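Local coordinates for protein carbonic anhydrase (Sordaria macrospora, PDB 4O1J) that probably catalyses the reversible hydration of carbon dioxide to hydrogencarbonate, as a zinc-dependent beta-class carbonic anhydrase assembled from four subunits, at residues Asp73-Ala81 and Asn90-Ala98; Leu138-Leu149 and Arg161-Ala169. One frame throughout, in Å; residues are numbered along the deposited sequence.

In the fold
Both contacts belong to one carbonic anhydrase domain, but they join different elements. Interaction 1 lies in the core, its centre about 8 Å from the centre of the chain, and lays helix 89-100 against strand 74-79, which borders a second subunit. Interaction 2 sits farther out, its centre about 17 Å from that of the chain, where helices 136-144 and 146-151 pack on helix 155-176. The first is built from rings and small side chains, with polar groups tied into the subunit interface; the second has an aliphatic middle and a salt bridge toward its partly exposed side. They meet near the zinc site, where Ala81 CB packs on Leu138 CD1 at 4.0 Å.

Interaction 1: residues Asp73-Ala81 and Asn90-Ala98; sequences DVFVHRNIA and NTTAVIEYA
His77 and Phe75, two residues apart on strand 74-79, both point toward helix 90-98 and take Val94 between them. Val94 CG1 reaches His77 CB at 3.7 Å and also touches the Phe75 ring at CE2. Farther along the helix, Ala98 CB lies 3.6 Å from Phe75 CD2, and Tyr97 CD2 meets Phe75 CZ at 3.8 Å, the two side chains crossing at about a right angle. The His77 ring, swung beside its own carbonyl carbon with CG opposite the backbone N (chi1 173°), leans over the first helical turn. Thr91 CA covers one face of it in a CH-pi contact, 4.1 Å from the ring centroid. A hydrogen bond between His77 ND1 and Arg78 O of the second subunit fixes the ring's rotation. Asn79 OD1 accepts from Ile83 N, and the helix start is held by Asp88 OD1 at Thr91 N. Strand and helix run nearly antiparallel, at 171° with axes 8.9 Å apart. The helix also reaches strand 51-56, through Val94 and Ala98 on Leu52. In the alpha/beta sheet of the beta-class fold it connects strand 74-79 to the parallel strand 106-112, a beta-alpha-beta crossover beside the subunit interface.

Interaction 2: residues Leu138-Leu149 and Arg161-Ala169; sequences LKTVRYNHAEEL and RIAQLNVEA
A knobs-into-holes contact between helices gives this part of the domain its core: Ile162 of helix 155-176 is the knob, and Leu138, Val141, Arg142 and Leu149 form the hole. The axes of helices 138-144 and 161-169 cross at 111°, 9.7 Å apart. With CG1 opposite its backbone N (chi1 -172°), Ile162 sends CD1 deep among these side chains, 3.5 Å from Leu149 CD1, and Val141 CG1 packs on the same methyl. Val141 CG1 also lies against Leu165 CB at 3.6 Å. One turn before Val141, Leu138 crosses Asn166 at about a right angle, its CG 3.4 Å from Asn166 OD1. Ala118 and Leu122 of helix 116-122 also touch Ile162.

His145, the N-cap of helix 146-151, closes one side of the contact. Leu165 CD1 sits over one face of its ring, 4.0 Å from the centroid, and His145 ND1 donates to Val141 O at 2.9 Å, close to the ring plane and onto a carbonyl lone pair. Among partly exposed residues, Arg161 NE gives Glu148 OE1 a 2.8 Å hydrogen bond within a salt bridge, bent at 142° and arriving from above the carboxylate plane. Arg161 NH1 donates to Gln164 OE1 at 2.9 Å, so two bonds hold the guanidinium. A leucine in place of Arg161 would probably leave the Glu148 carboxylate without its positive mate and deprive Gln164 OE1 of its NH1 donor. The chemistry thus implies a division of labour: aliphatic contacts fill the space between the helices, while the ion pair joins helix 146-151 to helix 155-176 at the partly exposed margin.

Interaction 1: residues Asp73-Ala81 and Asn90-Ala98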
ATOM      1  N   ASP A  73      24.802 -11.538   6.485  1.00 37.07           N
ATOM      2  CA  ASP A  73      24.148 -12.838   6.607  1.00 38.42           C
ATOM      3  C   ASP A  73      22.687 -12.759   7.054  1.00 36.06           C
ATOM      4  O   ASP A  73      22.012 -13.784   7.143  1.00 37.36           O
ATOM      5  CB  ASP A  73      24.938 -13.754   7.558  1.00 42.20           C
ATOM      6  CG  ASP A  73      25.244 -13.103   8.886  1.00 45.27           C
ATOM      7  OD1 ASP A  73      24.438 -12.265   9.329  1.00 48.42           O
ATOM      8  OD2 ASP A  73      26.278 -13.450   9.499  1.00 44.37           O
ATOM      9  N   VAL A  74      22.191 -11.556   7.330  1.00 32.99           N
ATOM     10  CA  VAL A  74      20.761 -11.389   7.601  1.00 29.87           C
ATOM     11  C   VAL A  74      20.119 -10.277   6.754  1.00 30.48           C
ATOM     12  O   VAL A  74      20.433  -9.098   6.910  1.00 32.24           O
ATOM     13  CB  VAL A  74      20.493 -11.103   9.087  1.00 26.09           C
ATOM     14  CG1 VAL A  74      19.011 -10.917   9.316  1.00 26.03           C
ATOM     15  CG2 VAL A  74      21.019 -12.235   9.955  1.00 23.86           C
ATOM     16  N   PHE A  75      19.220 -10.678   5.859  1.00 28.69           N
ATOM     17  CA  PHE A  75      18.439  -9.769   5.015  1.00 28.42           C
ATOM     18  C   PHE A  75      17.171  -9.367   5.772  1.00 29.53           C
ATOM     19  O   PHE A  75      16.422 -10.243   6.182  1.00 28.87           O
ATOM     20  CB  PHE A  75      18.093 -10.482   3.705  1.00 27.84           C
ATOM     21  CG  PHE A  75      17.678  -9.574   2.586  1.00 29.51           C
ATOM     22  CD1 PHE A  75      18.602  -8.752   1.954  1.00 31.14           C
ATOM     23  CD2 PHE A  75      16.367  -9.576   2.131  1.00 30.50           C
ATOM     24  CE1 PHE A  75      18.220  -7.929   0.903  1.00 30.91           C
ATOM     25  CE2 PHE A  75      15.977  -8.758   1.083  1.00 31.51           C
ATOM     26  CZ  PHE A  75      16.904  -7.932   0.469  1.00 31.73           C
ATOM     27  N   VAL A  76      16.906  -8.078   5.983  1.00 30.21           N
ATOM     28  CA  VAL A  76      15.826  -7.762   6.925  1.00 32.23           C
ATOM     29  C   VAL A  76      14.790  -6.734   6.454  1.00 34.59           C
ATOM     30  O   VAL A  76      15.097  -5.773   5.746  1.00 35.91           O
ATOM     31  CB  VAL A  76      16.410  -7.283   8.309  1.00 26.95           C
ATOM     32  CG1 VAL A  76      17.921  -7.260   8.285  1.00 27.30           C
ATOM     33  CG2 VAL A  76      15.873  -5.919   8.734  1.00 26.49           C
ATOM     34  N   HIS A  77      13.548  -6.984   6.857  1.00 33.39           N
ATOM     35  CA  HIS A  77      12.472  -6.016   6.771  1.00 31.30           C
ATOM     36  C   HIS A  77      11.955  -5.745   8.180  1.00 28.62           C
ATOM     37  O   HIS A  77      11.730  -6.668   8.974  1.00 28.06           O
ATOM     38  CB  HIS A  77      11.347  -6.522   5.864  1.00 33.41           C
ATOM     39  CG  HIS A  77      10.128  -5.648   5.864  1.00 34.74           C
ATOM     40  ND1 HIS A  77      10.131  -4.364   5.368  1.00 36.18           N
ATOM     41  CD2 HIS A  77       8.863  -5.885   6.287  1.00 33.70           C
ATOM     42  CE1 HIS A  77       8.923  -3.840   5.494  1.00 34.28           C
ATOM     43  NE2 HIS A  77       8.136  -4.745   6.048  1.00 33.89           N
ATOM     44  N   ARG A  78      11.777  -4.469   8.488  1.00 26.87           N
ATOM     45  CA  ARG A  78      11.280  -4.062   9.790  1.00 24.58           C
ATOM     46  C   ARG A  78      10.206  -3.004   9.661  1.00 21.80           C
ATOM     47  O   ARG A  78      10.364  -2.021   8.931  1.00 18.36           O
ATOM     48  CB  ARG A  78      12.408  -3.533  10.678  1.00 25.20           C
ATOM     49  CG  ARG A  78      13.324  -4.587  11.262  1.00 25.73           C
ATOM     50  CD  ARG A  78      13.673  -4.190  12.677  1.00 26.14           C
ATOM     51  NE  ARG A  78      15.069  -3.815  12.855  1.00 27.44           N
ATOM     52  CZ  ARG A  78      15.531  -3.142  13.905  1.00 26.28           C
ATOM     53  NH1 ARG A  78      14.706  -2.739  14.863  1.00 23.54           N
ATOM     54  NH2 ARG A  78      16.823  -2.859  13.989  1.00 27.77           N
ATOM     55  N   ASN A  79       9.100  -3.224  10.355  1.00 22.77           N
ATOM     56  CA  ASN A  79       8.038  -2.227  10.398  1.00 23.23           C
ATOM     57  C   ASN A  79       7.421  -2.148  11.785  1.00 25.27           C
ATOM     58  O   ASN A  79       7.879  -2.809  12.716  1.00 26.04           O
ATOM     59  CB  ASN A  79       6.966  -2.531   9.353  1.00 21.75           C
ATOM     60  CG  ASN A  79       6.336  -3.898   9.537  1.00 23.15           C
ATOM     61  OD1 ASN A  79       5.737  -4.195  10.577  1.00 23.90           O
ATOM     62  ND2 ASN A  79       6.438  -4.729   8.508  1.00 23.23           N
ATOM     63  N   ILE A  80       6.381  -1.336  11.925  1.00 24.80           N
ATOM     64  CA  ILE A  80       5.698  -1.218  13.204  1.00 24.06           C
ATOM     65  C   ILE A  80       5.031  -2.532  13.607  1.00 23.51           C
ATOM     66  O   ILE A  80       4.165  -3.038  12.897  1.00 21.93           O
ATOM     67  CB  ILE A  80       4.653  -0.096  13.177  1.00 22.12           C
ATOM     68  CG1 ILE A  80       5.351   1.246  12.961  1.00 20.82           C
ATOM     69  CG2 ILE A  80       3.859  -0.072  14.480  1.00 21.21           C
ATOM     70  CD1 ILE A  80       6.424   1.562  13.996  1.00 19.18           C
ATOM     71  N   ALA A  81       5.481  -3.088  14.732  1.00 24.04           N
ATOM     72  CA  ALA A  81       4.887  -4.276  15.345  1.00 24.22           C
ATOM     73  C   ALA A  81       5.030  -5.526  14.479  1.00 24.87           C
ATOM     74  O   ALA A  81       4.241  -6.462  14.617  1.00 26.82           O
ATOM     75  CB  ALA A  81       3.413  -4.027  15.676  1.00 25.19           C
ATOM     76  N   ASN A  90       5.170  -3.238   0.163  1.00 31.96           N
ATOM     77  CA  ASN A  90       6.466  -2.987   0.781  1.00 30.73           C
ATOM     78  C   ASN A  90       7.104  -4.278   1.306  1.00 30.68           C
ATOM     79  O   ASN A  90       8.251  -4.591   0.977  1.00 31.61           O
ATOM     80  CB  ASN A  90       6.309  -1.970   1.918  1.00 30.03           C
ATOM     81  CG  ASN A  90       7.638  -1.462   2.450  1.00 29.53           C
ATOM     82  OD1 ASN A  90       8.615  -2.206   2.547  1.00 30.33           O
ATOM     83  ND2 ASN A  90       7.669  -0.187   2.828  1.00 28.55           N
ATOM     84  N   THR A  91       6.351  -5.020   2.117  1.00 28.68           N
ATOM     85  CA  THR A  91       6.838  -6.255   2.725  1.00 29.74           C
ATOM     86  C   THR A  91       7.008  -7.336   1.661  1.00 31.59           C
ATOM     87  O   THR A  91       8.004  -8.075   1.649  1.00 32.16           O
ATOM     88  CB  THR A  91       5.871  -6.763   3.833  1.00 20.94           C
ATOM     89  OG1 THR A  91       5.629  -5.720   4.790  1.00 20.43           O
ATOM     90  CG2 THR A  91       6.456  -7.955   4.558  1.00 21.66           C
ATOM     91  N   THR A  92       6.048  -7.389   0.741  1.00 32.34           N
ATOM     92  CA  THR A  92       6.024  -8.405  -0.304  1.00 33.30           C
ATOM     93  C   THR A  92       7.218  -8.266  -1.237  1.00 34.63           C
ATOM     94  O   THR A  92       7.706  -9.256  -1.784  1.00 35.90           O
ATOM     95  CB  THR A  92       4.728  -8.319  -1.132  1.00 32.47           C
ATOM     96  OG1 THR A  92       3.599  -8.387  -0.250  1.00 33.59           O
ATOM     97  CG2 THR A  92       4.654  -9.456  -2.157  1.00 29.79           C
ATOM     98  N   ALA A  93       7.700  -7.039  -1.408  1.00 33.52           N
ATOM     99  CA  ALA A  93       8.892  -6.815  -2.215  1.00 32.33           C
ATOM    100  C   ALA A  93      10.132  -7.419  -1.550  1.00 31.46           C
ATOM    101  O   ALA A  93      10.951  -8.066  -2.215  1.00 31.60           O
ATOM    102  CB  ALA A  93       9.089  -5.329  -2.464  1.00 31.80           C
ATOM    103  N   VAL A  94      10.254  -7.229  -0.237  1.00 30.35           N
ATOM    104  CA  VAL A  94      11.403  -7.749   0.497  1.00 30.17           C
ATOM    105  C   VAL A  94      11.372  -9.267   0.483  1.00 28.87           C
ATOM    106  O   VAL A  94      12.396  -9.914   0.259  1.00 28.54           O
ATOM    107  CB  VAL A  94      11.439  -7.256   1.966  1.00 29.65           C
ATOM    108  CG1 VAL A  94      12.603  -7.884   2.698  1.00 27.76           C
ATOM    109  CG2 VAL A  94      11.527  -5.736   2.027  1.00 29.52           C
ATOM    110  N   ILE A  95      10.185  -9.828   0.699  1.00 27.73           N
ATOM    111  CA  ILE A  95      10.015 -11.275   0.658  1.00 27.73           C
ATOM    112  C   ILE A  95      10.345 -11.838  -0.721  1.00 33.23           C
ATOM    113  O   ILE A  95      11.056 -12.839  -0.832  1.00 36.18           O
ATOM    114  CB  ILE A  95       8.592 -11.687   1.036  1.00 24.47           C
ATOM    115  CG1 ILE A  95       8.280 -11.276   2.476  1.00 21.39           C
ATOM    116  CG2 ILE A  95       8.406 -13.191   0.860  1.00 25.30           C
ATOM    117  CD1 ILE A  95       6.844 -11.514   2.868  1.00 18.62           C
ATOM    118  N   GLU A  96       9.841 -11.195  -1.773  1.00 34.55           N
ATOM    119  CA  GLU A  96      10.109 -11.682  -3.121  1.00 36.48           C
ATOM    120  C   GLU A  96      11.589 -11.648  -3.448  1.00 35.58           C
ATOM    121  O   GLU A  96      12.122 -12.606  -4.005  1.00 35.17           O
ATOM    122  CB  GLU A  96       9.361 -10.873  -4.180  1.00 39.71           C
ATOM    123  CG  GLU A  96       8.180 -11.599  -4.791  1.00 43.57           C
ATOM    124  CD  GLU A  96       7.323 -10.695  -5.663  1.00 46.91           C
ATOM    125  OE1 GLU A  96       6.078 -10.836  -5.645  1.00 46.18           O
ATOM    126  OE2 GLU A  96       7.905  -9.857  -6.390  1.00 49.12           O
ATOM    127  N   TYR A  97      12.256 -10.552  -3.091  1.00 35.87           N
ATOM    128  CA  TYR A  97      13.675 -10.418  -3.394  1.00 35.42           C
ATOM    129  C   TYR A  97      14.498 -11.422  -2.591  1.00 35.44           C
ATOM    130  O   TYR A  97      15.450 -12.015  -3.105  1.00 34.74           O
ATOM    131  CB  TYR A  97      14.163  -8.999  -3.113  1.00 35.67           C
ATOM    132  CG  TYR A  97      15.468  -8.681  -3.803  1.00 38.22           C
ATOM    133  CD1 TYR A  97      15.479  -8.201  -5.107  1.00 39.43           C
ATOM    134  CD2 TYR A  97      16.692  -8.873  -3.166  1.00 39.48           C
ATOM    135  CE1 TYR A  97      16.665  -7.910  -5.757  1.00 40.42           C
ATOM    136  CE2 TYR A  97      17.891  -8.588  -3.810  1.00 39.80           C
ATOM    137  CZ  TYR A  97      17.868  -8.104  -5.108  1.00 41.30           C
ATOM    138  OH  TYR A  97      19.044  -7.814  -5.768  1.00 42.09           O
ATOM    139  N   ALA A  98      14.108 -11.626  -1.336  1.00 35.36           N
ATOM    140  CA  ALA A  98      14.832 -12.525  -0.445  1.00 33.55           C
ATOM    141  C   ALA A  98      14.689 -13.985  -0.870  1.00 32.19           C
ATOM    142  O   ALA A  98      15.656 -14.746  -0.842  1.00 33.11           O
ATOM    143  CB  ALA A  98      14.352 -12.344   0.985  1.00 32.17           C
TER

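Interaction 2: residues Leu138-Leu149 and Arg161-Ala169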
ATOM      1  N   LEU A 138      -3.733  -6.190  13.704  1.00 26.91           N
ATOM      2  CA  LEU A 138      -3.416  -6.524  15.093  1.00 27.82           C
ATOM      3  C   LEU A 138      -4.645  -6.293  15.972  1.00 29.63           C
ATOM      4  O   LEU A 138      -4.899  -7.036  16.922  1.00 28.33           O
ATOM      5  CB  LEU A 138      -2.230  -5.702  15.603  1.00 27.42           C
ATOM      6  CG  LEU A 138      -1.043  -6.456  16.212  1.00 25.46           C
ATOM      7  CD1 LEU A 138      -0.071  -5.487  16.865  1.00 25.34           C
ATOM      8  CD2 LEU A 138      -1.510  -7.498  17.209  1.00 25.47           C
ATOM      9  N   LYS A 139      -5.395  -5.245  15.648  1.00 32.88           N
ATOM     10  CA  LYS A 139      -6.664  -4.959  16.308  1.00 33.09           C
ATOM     11  C   LYS A 139      -7.652  -6.083  16.005  1.00 32.71           C
ATOM     12  O   LYS A 139      -8.491  -6.426  16.837  1.00 33.04           O
ATOM     13  CB  LYS A 139      -7.216  -3.607  15.842  1.00 33.02           C
ATOM     14  CG  LYS A 139      -8.055  -2.861  16.871  1.00 33.57           C
ATOM     15  CD  LYS A 139      -7.170  -1.949  17.727  1.00 33.84           C
ATOM     16  CE  LYS A 139      -7.965  -0.947  18.561  1.00 34.55           C
ATOM     17  NZ  LYS A 139      -9.137  -1.541  19.262  1.00 35.28           N
ATOM     18  N   THR A 140      -7.532  -6.674  14.818  1.00 32.18           N
ATOM     19  CA  THR A 140      -8.382  -7.802  14.446  1.00 33.20           C
ATOM     20  C   THR A 140      -8.051  -9.029  15.278  1.00 33.69           C
ATOM     21  O   THR A 140      -8.942  -9.753  15.708  1.00 33.19           O
ATOM     22  CB  THR A 140      -8.249  -8.146  12.946  1.00 33.01           C
ATOM     23  OG1 THR A 140      -8.749  -7.057  12.162  1.00 32.56           O
ATOM     24  CG2 THR A 140      -9.049  -9.397  12.608  1.00 32.67           C
ATOM     25  N   VAL A 141      -6.766  -9.244  15.529  1.00 36.82           N
ATOM     26  CA  VAL A 141      -6.330 -10.326  16.408  1.00 38.42           C
ATOM     27  C   VAL A 141      -6.822 -10.067  17.837  1.00 39.59           C
ATOM     28  O   VAL A 141      -7.156 -11.000  18.572  1.00 40.37           O
ATOM     29  CB  VAL A 141      -4.796 -10.485  16.379  1.00 37.74           C
ATOM     30  CG1 VAL A 141      -4.330 -11.477  17.431  1.00 37.83           C
ATOM     31  CG2 VAL A 141      -4.355 -10.947  15.005  1.00 36.77           C
ATOM     32  N   ARG A 142      -6.883  -8.793  18.215  1.00 39.41           N
ATOM     33  CA  ARG A 142      -7.382  -8.403  19.530  1.00 39.19           C
ATOM     34  C   ARG A 142      -8.818  -8.859  19.707  1.00 39.36           C
ATOM     35  O   ARG A 142      -9.174  -9.460  20.723  1.00 40.49           O
ATOM     36  CB  ARG A 142      -7.302  -6.885  19.716  1.00 39.33           C
ATOM     37  CG  ARG A 142      -7.172  -6.434  21.157  1.00 39.96           C
ATOM     38  CD  ARG A 142      -8.098  -5.280  21.473  1.00 42.07           C
ATOM     39  NE  ARG A 142      -9.423  -5.766  21.836  1.00 46.09           N
ATOM     40  CZ  ARG A 142      -9.776  -6.131  23.067  1.00 48.85           C
ATOM     41  NH1 ARG A 142      -8.900  -6.055  24.062  1.00 47.86           N
ATOM     42  NH2 ARG A 142     -11.007  -6.569  23.306  1.00 51.02           N
ATOM     43  N   TYR A 143      -9.630  -8.581  18.694  1.00 37.74           N
ATOM     44  CA  TYR A 143     -11.062  -8.843  18.737  1.00 35.56           C
ATOM     45  C   TYR A 143     -11.369 -10.333  18.798  1.00 34.22           C
ATOM     46  O   TYR A 143     -12.323 -10.752  19.449  1.00 35.13           O
ATOM     47  CB  TYR A 143     -11.740  -8.243  17.505  1.00 36.33           C
ATOM     48  CG  TYR A 143     -11.638  -6.735  17.400  1.00 37.63           C
ATOM     49  CD1 TYR A 143     -11.411  -5.947  18.525  1.00 37.75           C
ATOM     50  CD2 TYR A 143     -11.781  -6.097  16.169  1.00 38.18           C
ATOM     51  CE1 TYR A 143     -11.325  -4.567  18.427  1.00 38.33           C
ATOM     52  CE2 TYR A 143     -11.697  -4.718  16.060  1.00 38.56           C
ATOM     53  CZ  TYR A 143     -11.470  -3.957  17.192  1.00 38.96           C
ATOM     54  OH  TYR A 143     -11.385  -2.585  17.091  1.00 39.53           O
ATOM     55  N   ASN A 144     -10.554 -11.131  18.117  1.00 33.88           N
ATOM     56  CA  ASN A 144     -10.812 -12.562  18.014  1.00 35.45           C
ATOM     57  C   ASN A 144     -10.297 -13.348  19.214  1.00 37.71           C
ATOM     58  O   ASN A 144     -10.631 -14.519  19.385  1.00 37.45           O
ATOM     59  CB  ASN A 144     -10.179 -13.125  16.739  1.00 35.63           C
ATOM     60  CG  ASN A 144     -10.684 -12.442  15.482  1.00 35.43           C
ATOM     61  OD1 ASN A 144     -11.777 -11.876  15.464  1.00 35.18           O
ATOM     62  ND2 ASN A 144      -9.882 -12.493  14.418  1.00 35.21           N
ATOM     63  N   HIS A 145      -9.496 -12.699  20.053  1.00 39.80           N
ATOM     64  CA  HIS A 145      -8.974 -13.339  21.255  1.00 39.48           C
ATOM     65  C   HIS A 145      -9.255 -12.489  22.483  1.00 41.30           C
ATOM     66  O   HIS A 145      -8.528 -12.559  23.474  1.00 42.23           O
ATOM     67  CB  HIS A 145      -7.476 -13.603  21.127  1.00 37.26           C
ATOM     68  CG  HIS A 145      -7.116 -14.443  19.942  1.00 36.90           C
ATOM     69  ND1 HIS A 145      -7.075 -13.939  18.660  1.00 37.61           N
ATOM     70  CD2 HIS A 145      -6.816 -15.757  19.842  1.00 36.35           C
ATOM     71  CE1 HIS A 145      -6.745 -14.906  17.821  1.00 37.13           C
ATOM     72  NE2 HIS A 145      -6.586 -16.020  18.512  1.00 36.53           N
ATOM     73  N   ALA A 146     -10.313 -11.687  22.404  1.00 41.32           N
ATOM     74  CA  ALA A 146     -10.637 -10.737  23.458  1.00 41.04           C
ATOM     75  C   ALA A 146     -10.845 -11.433  24.801  1.00 40.74           C
ATOM     76  O   ALA A 146     -10.434 -10.912  25.831  1.00 39.56           O
ATOM     77  CB  ALA A 146     -11.867  -9.933  23.084  1.00 40.81           C
ATOM     78  N   GLU A 147     -11.470 -12.606  24.788  1.00 42.49           N
ATOM     79  CA  GLU A 147     -11.678 -13.358  26.025  1.00 45.44           C
ATOM     80  C   GLU A 147     -10.363 -13.700  26.710  1.00 43.94           C
ATOM     81  O   GLU A 147     -10.207 -13.476  27.913  1.00 43.88           O
ATOM     82  CB  GLU A 147     -12.463 -14.641  25.770  1.00 50.29           C
ATOM     83  CG  GLU A 147     -13.900 -14.422  25.344  1.00 55.58           C
ATOM     84  CD  GLU A 147     -14.676 -15.727  25.258  1.00 59.11           C
ATOM     85  OE1 GLU A 147     -14.735 -16.455  26.278  1.00 57.95           O
ATOM     86  OE2 GLU A 147     -15.220 -16.027  24.169  1.00 61.61           O
ATOM     87  N   GLU A 148      -9.427 -14.258  25.944  1.00 41.82           N
ATOM     88  CA  GLU A 148      -8.138 -14.669  26.486  1.00 38.58           C
ATOM     89  C   GLU A 148      -7.323 -13.465  26.925  1.00 36.70           C
ATOM     90  O   GLU A 148      -6.713 -13.467  27.998  1.00 38.34           O
ATOM     91  CB  GLU A 148      -7.337 -15.470  25.464  1.00 38.01           C
ATOM     92  CG  GLU A 148      -5.877 -15.638  25.860  1.00 39.10           C
ATOM     93  CD  GLU A 148      -5.069 -16.385  24.824  1.00 40.10           C
ATOM     94  OE1 GLU A 148      -3.913 -16.758  25.131  1.00 38.84           O
ATOM     95  OE2 GLU A 148      -5.594 -16.604  23.708  1.00 41.32           O
ATOM     96  N   LEU A 149      -7.315 -12.436  26.087  1.00 33.18           N
ATOM     97  CA  LEU A 149      -6.518 -11.258  26.368  1.00 32.72           C
ATOM     98  C   LEU A 149      -7.030 -10.509  27.592  1.00 34.49           C
ATOM     99  O   LEU A 149      -6.241 -10.067  28.429  1.00 36.76           O
ATOM    100  CB  LEU A 149      -6.486 -10.337  25.152  1.00 32.55           C
ATOM    101  CG  LEU A 149      -5.749 -10.861  23.914  1.00 31.94           C
ATOM    102  CD1 LEU A 149      -5.886  -9.877  22.770  1.00 31.18           C
ATOM    103  CD2 LEU A 149      -4.274 -11.123  24.213  1.00 32.29           C
ATOM    104  N   ARG A 161       1.268 -11.367  25.138  1.00 28.35           N
ATOM    105  CA  ARG A 161       0.387 -12.355  24.530  1.00 28.25           C
ATOM    106  C   ARG A 161      -0.141 -11.888  23.174  1.00 28.40           C
ATOM    107  O   ARG A 161      -0.072 -12.628  22.182  1.00 28.16           O
ATOM    108  CB  ARG A 161      -0.777 -12.682  25.457  1.00 27.71           C
ATOM    109  CG  ARG A 161      -1.630 -13.812  24.942  1.00 28.69           C
ATOM    110  CD  ARG A 161      -0.752 -15.032  24.700  1.00 31.12           C
ATOM    111  NE  ARG A 161      -1.465 -16.097  24.004  1.00 35.50           N
ATOM    112  CZ  ARG A 161      -0.873 -17.055  23.294  1.00 37.37           C
ATOM    113  NH1 ARG A 161       0.449 -17.070  23.165  1.00 35.88           N
ATOM    114  NH2 ARG A 161      -1.608 -17.984  22.690  1.00 38.62           N
ATOM    115  N   ILE A 162      -0.641 -10.656  23.115  1.00 28.17           N
ATOM    116  CA  ILE A 162      -1.159 -10.155  21.849  1.00 27.31           C
ATOM    117  C   ILE A 162      -0.027 -10.067  20.818  1.00 25.97           C
ATOM    118  O   ILE A 162      -0.258 -10.313  19.630  1.00 25.40           O
ATOM    119  CB  ILE A 162      -1.883  -8.780  22.020  1.00 22.79           C
ATOM    120  CG1 ILE A 162      -2.588  -8.367  20.728  1.00 24.24           C
ATOM    121  CG2 ILE A 162      -0.917  -7.684  22.369  1.00 21.66           C
ATOM    122  CD1 ILE A 162      -3.600  -9.346  20.233  1.00 25.87           C
ATOM    123  N   ALA A 163       1.206  -9.816  21.271  1.00 25.82           N
ATOM    124  CA  ALA A 163       2.340  -9.775  20.339  1.00 23.95           C
ATOM    125  C   ALA A 163       2.661 -11.165  19.765  1.00 24.58           C
ATOM    126  O   ALA A 163       3.002 -11.302  18.572  1.00 23.73           O
ATOM    127  CB  ALA A 163       3.553  -9.187  21.016  1.00 21.62           C
ATOM    128  N   GLN A 164       2.510 -12.192  20.602  1.00 25.54           N
ATOM    129  CA  GLN A 164       2.722 -13.575  20.165  1.00 28.51           C
ATOM    130  C   GLN A 164       1.637 -14.058  19.202  1.00 31.39           C
ATOM    131  O   GLN A 164       1.919 -14.775  18.224  1.00 32.11           O
ATOM    132  CB  GLN A 164       2.786 -14.510  21.368  1.00 29.84           C
ATOM    133  CG  GLN A 164       3.883 -14.171  22.357  1.00 29.92           C
ATOM    134  CD  GLN A 164       3.846 -15.063  23.572  1.00 30.69           C
ATOM    135  OE1 GLN A 164       2.785 -15.535  23.975  1.00 32.50           O
ATOM    136  NE2 GLN A 164       5.009 -15.312  24.158  1.00 30.39           N
ATOM    137  N   LEU A 165       0.394 -13.669  19.481  1.00 32.61           N
ATOM    138  CA  LEU A 165      -0.711 -14.027  18.601  1.00 33.19           C
ATOM    139  C   LEU A 165      -0.495 -13.338  17.265  1.00 33.66           C
ATOM    140  O   LEU A 165      -0.823 -13.886  16.204  1.00 35.35           O
ATOM    141  CB  LEU A 165      -2.057 -13.619  19.201  1.00 33.42           C
ATOM    142  CG  LEU A 165      -2.512 -14.335  20.472  1.00 33.72           C
ATOM    143  CD1 LEU A 165      -3.747 -13.656  21.037  1.00 33.70           C
ATOM    144  CD2 LEU A 165      -2.780 -15.799  20.196  1.00 33.73           C
ATOM    145  N   ASN A 166       0.083 -12.141  17.325  1.00 33.35           N
ATOM    146  CA  ASN A 166       0.413 -11.407  16.113  1.00 35.44           C
ATOM    147  C   ASN A 166       1.471 -12.133  15.284  1.00 36.32           C
ATOM    148  O   ASN A 166       1.366 -12.208  14.048  1.00 39.48           O
ATOM    149  CB  ASN A 166       0.896 -10.002  16.463  1.00 36.96           C
ATOM    150  CG  ASN A 166       1.209  -9.177  15.237  1.00 38.73           C
ATOM    151  OD1 ASN A 166       0.340  -8.942  14.397  1.00 40.36           O
ATOM    152  ND2 ASN A 166       2.457  -8.729  15.127  1.00 38.65           N
ATOM    153  N   VAL A 167       2.473 -12.695  15.958  1.00 33.27           N
ATOM    154  CA  VAL A 167       3.457 -13.504  15.247  1.00 31.20           C
ATOM    155  C   VAL A 167       2.799 -14.703  14.575  1.00 32.94           C
ATOM    156  O   VAL A 167       3.098 -15.019  13.423  1.00 33.77           O
ATOM    157  CB  VAL A 167       4.567 -14.018  16.179  1.00 28.31           C
ATOM    158  CG1 VAL A 167       5.513 -14.960  15.428  1.00 25.74           C
ATOM    159  CG2 VAL A 167       5.333 -12.859  16.759  1.00 27.93           C
ATOM    160  N   GLU A 168       1.901 -15.366  15.297  1.00 34.21           N
ATOM    161  CA  GLU A 168       1.223 -16.540  14.749  1.00 36.61           C
ATOM    162  C   GLU A 168       0.416 -16.196  13.482  1.00 36.57           C
ATOM    163  O   GLU A 168       0.461 -16.924  12.462  1.00 35.88           O
ATOM    164  CB  GLU A 168       0.322 -17.162  15.821  1.00 39.83           C
ATOM    165  CG  GLU A 168       1.102 -17.959  16.871  1.00 42.83           C
ATOM    166  CD  GLU A 168       0.274 -18.312  18.101  1.00 45.16           C
ATOM    167  OE1 GLU A 168      -0.936 -18.000  18.117  1.00 46.59           O
ATOM    168  OE2 GLU A 168       0.835 -18.900  19.056  1.00 45.22           O
ATOM    169  N   ALA A 169      -0.290 -15.069  13.536  1.00 36.68           N
ATOM    170  CA  ALA A 169      -1.103 -14.642  12.400  1.00 36.73           C
ATOM    171  C   ALA A 169      -0.209 -14.317  11.205  1.00 36.06           C
ATOM    172  O   ALA A 169      -0.497 -14.711  10.051  1.00 37.64           O
ATOM    173  CB  ALA A 169      -1.957 -13.436  12.777  1.00 35.86           C
TER